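Local coordinates for L protein (CAS virus, PDB 5MV0) that forms the N-terminal cap-snatching endonuclease domain of the viral polymerase and probably cuts capped primers from host mRNA for viral transcription, at residues M3-I14 / I30-A41; E155-K163 / Y194-F203. One frame throughout, in Å; residues are numbered along the deposited sequence. Where two conformers were deposited one is given.

Interaction 1. Residues M3-I14 / I30-A41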
# COMPACT_ATOMS: atom_id res chain seq x y z
N MET B 3 -0.56 -7.52 -25.30
CA MET B 3 -1.09 -7.49 -23.94
C MET B 3 -0.30 -6.56 -23.03
O MET B 3 -0.73 -6.32 -21.90
CB MET B 3 -1.10 -8.91 -23.35
CG MET B 3 -2.17 -9.82 -23.94
SD MET B 3 -2.18 -11.52 -23.29
CE MET B 3 -0.53 -12.08 -23.73
N ASP B 4 0.84 -6.03 -23.51
CA ASP B 4 1.68 -5.17 -22.68
C ASP B 4 0.96 -3.94 -22.16
O ASP B 4 1.04 -3.68 -20.95
CB ASP B 4 2.95 -4.78 -23.44
CG ASP B 4 3.98 -5.89 -23.49
OD1 ASP B 4 5.17 -5.59 -23.73
OD2 ASP B 4 3.60 -7.06 -23.27
N PRO B 5 0.29 -3.13 -22.98
CA PRO B 5 -0.40 -1.95 -22.42
C PRO B 5 -1.38 -2.30 -21.30
O PRO B 5 -1.34 -1.67 -20.24
CB PRO B 5 -1.11 -1.34 -23.64
CG PRO B 5 -0.31 -1.81 -24.80
CD PRO B 5 0.13 -3.19 -24.45
N ASP B 6 -2.25 -3.29 -21.51
CA ASP B 6 -3.17 -3.68 -20.44
C ASP B 6 -2.42 -4.20 -19.23
O ASP B 6 -2.78 -3.90 -18.08
CB ASP B 6 -4.14 -4.75 -20.94
CG ASP B 6 -5.24 -4.19 -21.83
OD1 ASP B 6 -5.43 -2.96 -21.88
OD2 ASP B 6 -5.92 -5.01 -22.49
N THR B 7 -1.37 -5.00 -19.45
CA THR B 7 -0.62 -5.56 -18.33
C THR B 7 0.08 -4.48 -17.53
O THR B 7 0.07 -4.50 -16.29
CB THR B 7 0.38 -6.60 -18.84
OG1 THR B 7 -0.33 -7.68 -19.47
CG2 THR B 7 1.21 -7.16 -17.69
N ASN B 8 0.70 -3.51 -18.21
CA ASN B 8 1.37 -2.42 -17.49
C ASN B 8 0.37 -1.60 -16.69
O ASN B 8 0.68 -1.13 -15.58
CB ASN B 8 2.10 -1.51 -18.47
CG ASN B 8 3.35 -2.15 -19.02
OD1 ASN B 8 3.94 -3.04 -18.38
ND2 ASN B 8 3.78 -1.70 -20.19
N LEU B 9 -0.81 -1.39 -17.25
CA LEU B 9 -1.83 -0.62 -16.56
C LEU B 9 -2.37 -1.38 -15.35
O LEU B 9 -2.57 -0.80 -14.28
CB LEU B 9 -2.96 -0.27 -17.53
CG LEU B 9 -4.00 0.74 -17.04
CD1 LEU B 9 -3.33 2.08 -16.61
CD2 LEU B 9 -5.06 0.99 -18.12
N LEU B 10 -2.60 -2.68 -15.50
CA LEU B 10 -3.11 -3.47 -14.38
C LEU B 10 -2.10 -3.52 -13.24
O LEU B 10 -2.49 -3.51 -12.06
CB LEU B 10 -3.48 -4.88 -14.87
CG LEU B 10 -4.02 -5.87 -13.84
CD1 LEU B 10 -5.27 -5.31 -13.16
CD2 LEU B 10 -4.33 -7.19 -14.54
N LYS B 11 -0.80 -3.57 -13.55
CA LYS B 11 0.20 -3.49 -12.47
C LYS B 11 0.05 -2.20 -11.68
O LYS B 11 0.12 -2.20 -10.45
CB LYS B 11 1.61 -3.61 -13.05
CG LYS B 11 1.96 -5.00 -13.54
CD LYS B 11 3.46 -5.18 -13.76
CE LYS B 11 3.93 -4.44 -15.00
NZ LYS B 11 4.96 -5.25 -15.73
N ASN B 12 -0.16 -1.09 -12.39
CA ASN B 12 -0.34 0.18 -11.71
C ASN B 12 -1.60 0.19 -10.85
O ASN B 12 -1.58 0.69 -9.71
CB ASN B 12 -0.36 1.29 -12.76
CG ASN B 12 -0.55 2.66 -12.15
OD1 ASN B 12 -1.67 3.16 -12.08
ND2 ASN B 12 0.54 3.28 -11.71
N VAL B 13 -2.71 -0.36 -11.36
CA VAL B 13 -3.93 -0.48 -10.55
C VAL B 13 -3.65 -1.27 -9.27
O VAL B 13 -4.01 -0.84 -8.17
CB VAL B 13 -5.06 -1.15 -11.37
CG1 VAL B 13 -6.24 -1.55 -10.46
CG2 VAL B 13 -5.51 -0.26 -12.53
N ILE B 14 -3.01 -2.43 -9.40
CA ILE B 14 -2.75 -3.25 -8.21
C ILE B 14 -1.83 -2.50 -7.25
O ILE B 14 -2.06 -2.49 -6.02
CB ILE B 14 -2.16 -4.61 -8.63
CG1 ILE B 14 -3.21 -5.43 -9.41
CG2 ILE B 14 -1.67 -5.36 -7.43
CD1 ILE B 14 -2.67 -6.78 -9.90
N ILE B 30 2.51 -8.96 -7.57
CA ILE B 30 2.63 -8.15 -8.77
C ILE B 30 3.74 -8.77 -9.61
O ILE B 30 4.90 -8.80 -9.18
CB ILE B 30 2.90 -6.67 -8.44
CG1 ILE B 30 2.96 -5.86 -9.71
CG2 ILE B 30 4.13 -6.49 -7.57
CD1 ILE B 30 1.61 -5.45 -10.08
N VAL B 31 3.39 -9.31 -10.77
CA VAL B 31 4.34 -9.97 -11.65
C VAL B 31 4.17 -9.42 -13.06
O VAL B 31 3.19 -8.74 -13.36
CB VAL B 31 4.18 -11.51 -11.62
CG1 VAL B 31 4.42 -12.02 -10.23
CG2 VAL B 31 2.78 -11.91 -12.12
N ASP B 32 5.14 -9.72 -13.92
CA ASP B 32 5.08 -9.26 -15.31
C ASP B 32 4.30 -10.20 -16.22
O ASP B 32 3.88 -9.78 -17.31
CB ASP B 32 6.49 -9.06 -15.87
CG ASP B 32 7.22 -7.86 -15.25
OD1 ASP B 32 6.58 -6.80 -15.04
OD2 ASP B 32 8.43 -7.98 -14.97
N ASP B 33 4.11 -11.44 -15.83
CA ASP B 33 3.36 -12.38 -16.65
C ASP B 33 1.89 -11.96 -16.74
O ASP B 33 1.22 -11.84 -15.71
CB ASP B 33 3.50 -13.79 -16.07
CG ASP B 33 2.80 -14.85 -16.92
OD1 ASP B 33 3.50 -15.72 -17.46
OD2 ASP B 33 1.56 -14.83 -17.01
N PRO B 34 1.36 -11.71 -17.94
CA PRO B 34 -0.03 -11.24 -18.05
C PRO B 34 -1.06 -12.16 -17.43
O PRO B 34 -1.98 -11.67 -16.75
CB PRO B 34 -0.24 -11.12 -19.57
CG PRO B 34 1.14 -10.90 -20.11
CD PRO B 34 2.05 -11.72 -19.24
N TYR B 35 -0.96 -13.47 -17.64
CA TYR B 35 -1.99 -14.36 -17.11
C TYR B 35 -1.89 -14.48 -15.61
O TYR B 35 -2.91 -14.51 -14.91
CB TYR B 35 -1.91 -15.74 -17.75
CG TYR B 35 -2.36 -15.77 -19.19
CD1 TYR B 35 -2.19 -16.92 -19.97
CD2 TYR B 35 -2.95 -14.66 -19.78
CE1 TYR B 35 -2.60 -16.95 -21.28
CE2 TYR B 35 -3.36 -14.68 -21.11
CZ TYR B 35 -3.18 -15.83 -21.85
OH TYR B 35 -3.58 -15.87 -23.16
N LYS B 36 -0.66 -14.58 -15.09
CA LYS B 36 -0.47 -14.62 -13.66
C LYS B 36 -0.94 -13.33 -13.01
O LYS B 36 -1.55 -13.34 -11.93
CB LYS B 36 1.01 -14.87 -13.36
CG LYS B 36 1.28 -15.43 -12.00
CD LYS B 36 2.69 -16.00 -11.96
CE LYS B 36 3.02 -16.55 -10.59
NZ LYS B 36 4.36 -17.18 -10.62
N LEU B 37 -0.66 -12.20 -13.66
CA LEU B 37 -1.12 -10.91 -13.14
C LEU B 37 -2.64 -10.83 -13.16
O LEU B 37 -3.27 -10.34 -12.20
CB LEU B 37 -0.52 -9.77 -13.95
CG LEU B 37 -0.88 -8.37 -13.46
CD1 LEU B 37 -0.19 -8.08 -12.13
CD2 LEU B 37 -0.50 -7.34 -14.49
N ALA B 38 -3.26 -11.30 -14.24
CA ALA B 38 -4.72 -11.27 -14.32
C ALA B 38 -5.34 -12.08 -13.20
O ALA B 38 -6.33 -11.65 -12.59
CB ALA B 38 -5.21 -11.78 -15.68
N MET B 39 -4.77 -13.26 -12.89
CA MET B 39 -5.37 -14.07 -11.83
C MET B 39 -5.15 -13.44 -10.47
O MET B 39 -6.03 -13.52 -9.59
CB MET B 39 -4.81 -15.50 -11.88
CG MET B 39 -5.19 -16.31 -13.15
SD MET B 39 -6.87 -16.05 -13.82
CE MET B 39 -7.88 -16.76 -12.51
N SER B 40 -4.01 -12.78 -10.26
CA SER B 40 -3.80 -12.07 -9.00
C SER B 40 -4.80 -10.93 -8.84
O SER B 40 -5.32 -10.70 -7.74
CB SER B 40 -2.36 -11.56 -8.93
OG SER B 40 -2.20 -10.65 -7.85
N ALA B 41 -5.11 -10.22 -9.92
CA ALA B 41 -6.10 -9.15 -9.87
C ALA B 41 -7.48 -9.69 -9.50
O ALA B 41 -8.19 -9.09 -8.69
CB ALA B 41 -6.15 -8.44 -11.22
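L37 is the main bump: its side chain enters a hollow on helix 4-14 walled by T7, L10, K11 and I14. Its CG lies anti to the backbone N (chi1 -177°), and the two methyls then split the work. L37 CD2 goes deep, 3.4 Å from T7 O and close to K11 CG. L37 CD1 meets I14 CD1 at 3.6 Å. L10 runs alongside L37 in the opposite direction and sends its CD1 to A41 CB at 3.8 Å. L37 is thus a knob in a hole, and the axes of segments 4-14 and 34-41 cross at 38°. Both lie within the cap-snatching domain, which belongs to the PD-(D/E)XK nuclease clan. The loop before helix 34-41 adds a second bump. I30 CD1 presses on the backbone of helix 4-14, tightly, at 3.4 Å from K11 CA. The aliphatic part of K11 crosses I30 at about a right angle, then bends at its far end toward D32. There K11 NZ and D32 OD1 form a salt bridge, modelled so short that its exact length is doubtful. Near the start of both helices, P34 CB sits 3.4 Å from T7 OG1. That hydroxyl donates to M3 O, which also accepts from T7 N. M3 reaches over to P34 with CE, while its SD makes an oblique Met-aromatic contact with Y35, 4.0 Å from CE2. I168 of helix 155-170 also touches T7 and L10.

Interaction 2. Residues E155-K163 / Y194-F203; sequences ERLLFELLK and YDFKTLTSEF
F159 meets Y194 with its edge and T198 with a face. The edge points at the face of Y194 in a T-shaped pair, with ring planes at 61° and F159 CD1 over the centre of the tyrosine ring. T198 CG2 lies over one face of F159, 3.4 Å from the ring centroid, as a CH-pi contact. L199 CD2 comes to the ring edge. Helix 155-163 thus packs on the short C-terminal helix 196-200, whose N-cap is D195; L191 of helix 181-192 also touches F159 and L199. Past that helix the chain leaves helical geometry at S201 and brings F203 flat onto E160. Carboxylate and ring are stacked, 9° apart, with E160 CG 3.7 Å from the ring centroid. R156 NE donates to the anti lone pair of E160 OE2 at 3.0 Å, part of a salt bridge, nearly in the guanidinium plane. R156 bends at chi2 (55°), and its guanidinium has F203 CD1 over one face and T198 O over the opposite one. R156 NH2 donates to S201 OG at 2.7 Å, tilted from the guanidinium plane. K163 extends fully, and its NZ donates to L199 O at 3.0 Å from above the carbonyl plane. A water accepts from K163 NZ and lies within hydrogen-bonding distance of T198 O and S201 O.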
# COMPACT_ATOMS: atom_id res chain seq x y z
N GLU B 155 -14.07 2.71 -6.18
CA GLU B 155 -14.75 1.70 -6.97
C GLU B 155 -14.17 1.58 -8.37
O GLU B 155 -14.19 0.49 -8.97
CB GLU B 155 -16.26 1.99 -7.07
CG GLU B 155 -17.01 0.79 -7.64
CD GLU B 155 -18.50 1.02 -7.83
OE1 GLU B 155 -19.00 2.12 -7.51
OE2 GLU B 155 -19.16 0.08 -8.32
N ARG B 156 -13.64 2.68 -8.92
CA ARG B 156 -13.06 2.60 -10.26
C ARG B 156 -11.90 1.61 -10.31
O ARG B 156 -11.69 0.94 -11.32
CB ARG B 156 -12.60 3.99 -10.70
CG ARG B 156 -12.10 4.05 -12.12
CD ARG B 156 -13.14 3.51 -13.08
NE ARG B 156 -12.66 3.48 -14.46
CZ ARG B 156 -12.92 4.42 -15.37
NH1 ARG B 156 -13.65 5.48 -15.04
NH2 ARG B 156 -12.44 4.29 -16.60
N LEU B 157 -11.13 1.51 -9.22
CA LEU B 157 -10.00 0.58 -9.23
C LEU B 157 -10.47 -0.87 -9.14
O LEU B 157 -9.89 -1.75 -9.79
CB LEU B 157 -9.04 0.92 -8.09
CG LEU B 157 -8.34 2.28 -8.18
CD1 LEU B 157 -7.38 2.49 -7.00
CD2 LEU B 157 -7.61 2.42 -9.51
N LEU B 158 -11.51 -1.15 -8.35
CA LEU B 158 -12.12 -2.48 -8.37
C LEU B 158 -12.62 -2.82 -9.76
O LEU B 158 -12.51 -3.98 -10.20
CB LEU B 158 -13.30 -2.56 -7.39
CG LEU B 158 -13.08 -2.98 -5.94
CD1 LEU B 158 -12.55 -4.43 -5.84
CD2 LEU B 158 -12.16 -2.02 -5.26
N PHE B 159 -13.23 -1.85 -10.44
CA PHE B 159 -13.67 -2.05 -11.81
C PHE B 159 -12.50 -2.39 -12.72
O PHE B 159 -12.58 -3.30 -13.55
CB PHE B 159 -14.40 -0.81 -12.33
CG PHE B 159 -14.59 -0.84 -13.82
CD1 PHE B 159 -15.57 -1.65 -14.39
CD2 PHE B 159 -13.75 -0.12 -14.67
CE1 PHE B 159 -15.73 -1.72 -15.77
CE2 PHE B 159 -13.90 -0.19 -16.05
CZ PHE B 159 -14.89 -0.98 -16.60
N GLU B 160 -11.40 -1.63 -12.62
CA GLU B 160 -10.26 -1.85 -13.51
C GLU B 160 -9.63 -3.22 -13.29
O GLU B 160 -9.11 -3.81 -14.25
CB GLU B 160 -9.21 -0.75 -13.32
CG GLU B 160 -9.68 0.61 -13.79
CD GLU B 160 -9.96 0.66 -15.29
OE1 GLU B 160 -9.29 -0.06 -16.05
OE2 GLU B 160 -10.86 1.42 -15.71
N LEU B 161 -9.63 -3.73 -12.05
CA LEU B 161 -9.14 -5.09 -11.83
C LEU B 161 -9.91 -6.07 -12.71
O LEU B 161 -9.33 -6.96 -13.33
CB LEU B 161 -9.30 -5.50 -10.37
CG LEU B 161 -8.42 -4.82 -9.31
CD1 LEU B 161 -8.73 -5.48 -7.98
CD2 LEU B 161 -6.94 -4.98 -9.70
N LEU B 162 -11.23 -5.88 -12.77
CA LEU B 162 -12.09 -6.79 -13.52
C LEU B 162 -11.95 -6.58 -15.02
O LEU B 162 -11.78 -7.55 -15.78
CB LEU B 162 -13.54 -6.56 -13.07
CG LEU B 162 -14.66 -7.34 -13.77
CD1 LEU B 162 -14.57 -8.82 -13.42
CD2 LEU B 162 -16.03 -6.75 -13.40
N LYS B 163 -12.00 -5.33 -15.49
CA LYS B 163 -11.95 -5.08 -16.92
C LYS B 163 -10.59 -5.44 -17.51
O LYS B 163 -10.51 -6.03 -18.60
CB LYS B 163 -12.26 -3.62 -17.23
CG LYS B 163 -12.08 -3.33 -18.71
CD LYS B 163 -12.26 -1.89 -19.07
CE LYS B 163 -12.16 -1.74 -20.58
NZ LYS B 163 -12.41 -0.33 -20.98
N TYR B 194 -21.69 -2.96 -14.82
CA TYR B 194 -21.19 -1.60 -14.68
C TYR B 194 -21.79 -0.70 -15.75
O TYR B 194 -22.23 -1.15 -16.80
CB TYR B 194 -19.67 -1.58 -14.76
CG TYR B 194 -19.00 -2.12 -13.52
CD1 TYR B 194 -18.65 -1.28 -12.47
CD2 TYR B 194 -18.73 -3.48 -13.39
CE1 TYR B 194 -18.04 -1.77 -11.33
CE2 TYR B 194 -18.13 -3.98 -12.26
CZ TYR B 194 -17.79 -3.12 -11.23
OH TYR B 194 -17.18 -3.63 -10.10
N ASP B 195 -21.78 0.60 -15.47
CA ASP B 195 -22.38 1.56 -16.39
C ASP B 195 -21.54 1.73 -17.65
O ASP B 195 -20.33 1.49 -17.68
CB ASP B 195 -22.56 2.92 -15.69
CG ASP B 195 -21.26 3.45 -15.12
OD1 ASP B 195 -20.57 4.22 -15.82
OD2 ASP B 195 -20.91 3.08 -13.99
N PHE B 196 -22.22 2.18 -18.71
CA PHE B 196 -21.60 2.34 -20.02
C PHE B 196 -20.43 3.33 -19.98
O PHE B 196 -19.45 3.15 -20.71
CB PHE B 196 -22.66 2.81 -21.02
CG PHE B 196 -22.15 3.04 -22.42
CD1 PHE B 196 -22.01 1.98 -23.30
CD2 PHE B 196 -21.86 4.32 -22.87
CE1 PHE B 196 -21.55 2.19 -24.58
CE2 PHE B 196 -21.41 4.54 -24.16
CZ PHE B 196 -21.26 3.48 -25.02
N LYS B 197 -20.51 4.36 -19.14
CA LYS B 197 -19.44 5.34 -19.11
C LYS B 197 -18.17 4.74 -18.51
O LYS B 197 -17.07 4.93 -19.05
CB LYS B 197 -19.87 6.59 -18.34
CG LYS B 197 -18.76 7.65 -18.23
CD LYS B 197 -19.30 8.98 -17.70
CE LYS B 197 -18.22 10.06 -17.68
NZ LYS B 197 -17.35 9.91 -16.48
N THR B 198 -18.32 4.02 -17.39
CA THR B 198 -17.18 3.33 -16.80
C THR B 198 -16.59 2.31 -17.78
O THR B 198 -15.36 2.21 -17.92
CB THR B 198 -17.63 2.65 -15.51
OG1 THR B 198 -18.18 3.64 -14.62
CG2 THR B 198 -16.47 1.94 -14.82
N LEU B 199 -17.46 1.58 -18.48
CA LEU B 199 -17.01 0.51 -19.37
C LEU B 199 -16.20 1.05 -20.55
O LEU B 199 -15.32 0.34 -21.06
CB LEU B 199 -18.21 -0.28 -19.88
CG LEU B 199 -18.77 -1.34 -18.94
CD1 LEU B 199 -20.21 -1.72 -19.30
CD2 LEU B 199 -17.87 -2.58 -18.96
N THR B 200 -16.48 2.27 -21.00
CA THR B 200 -15.90 2.76 -22.25
C THR B 200 -14.92 3.90 -22.07
O THR B 200 -14.26 4.28 -23.04
CB THR B 200 -17.01 3.21 -23.22
OG1 THR B 200 -17.76 4.31 -22.66
CG2 THR B 200 -17.96 2.05 -23.55
N SER B 201 -14.78 4.45 -20.87
CA SER B 201 -13.92 5.60 -20.69
C SER B 201 -12.45 5.17 -20.58
O SER B 201 -12.14 4.08 -20.12
CB SER B 201 -14.32 6.38 -19.44
OG SER B 201 -14.12 5.57 -18.30
N GLU B 202 -11.56 6.06 -21.02
CA GLU B 202 -10.14 5.78 -20.89
C GLU B 202 -9.74 5.84 -19.42
O GLU B 202 -10.24 6.66 -18.65
CB GLU B 202 -9.31 6.77 -21.71
CG GLU B 202 -7.94 7.09 -21.10
CD GLU B 202 -6.91 7.55 -22.12
OE1 GLU B 202 -7.22 7.51 -23.33
OE2 GLU B 202 -5.80 7.94 -21.71
N PHE B 203 -8.85 4.93 -19.02
CA PHE B 203 -8.29 4.93 -17.67
C PHE B 203 -6.78 4.97 -17.80
O PHE B 203 -6.19 4.19 -18.56
CB PHE B 203 -8.72 3.70 -16.87
CG PHE B 203 -8.10 3.64 -15.50
CD1 PHE B 203 -8.62 4.40 -14.45
CD2 PHE B 203 -7.00 2.83 -15.25
CE1 PHE B 203 -8.04 4.36 -13.18
CE2 PHE B 203 -6.42 2.79 -13.99
CZ PHE B 203 -6.95 3.55 -12.95
O HOH W 1 -17.44 -2.32 -7.90
O HOH W 2 -15.23 8.02 -16.23
O HOH W 3 -14.92 -5.51 -9.80
O HOH W 4 -12.85 1.64 -19.08

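Overall arrangement
From the N terminus, helix 4-20 leads into a connection that interaction 1 closes, bringing 3-14 against 30-41 at the start of helix 34-57. The chain then builds the four-stranded mixed sheet and its helices before helix 155-170. Interaction 2 closes a second loop, which runs through helix 181-192, and fixes 194-203, near the C terminus, on 155-163. The two loops follow in series; they neither nest nor cross. Interactions 1 and 2 have centres about 16 Å apart, yet they touch. V13 packs on F203 and L161, and L9 on F203. Helix 4-20 thus lies between helix 34-57 and segment 194-203, and helix 155-170, part of interaction 2, also touches interaction 1 in one helical bundle.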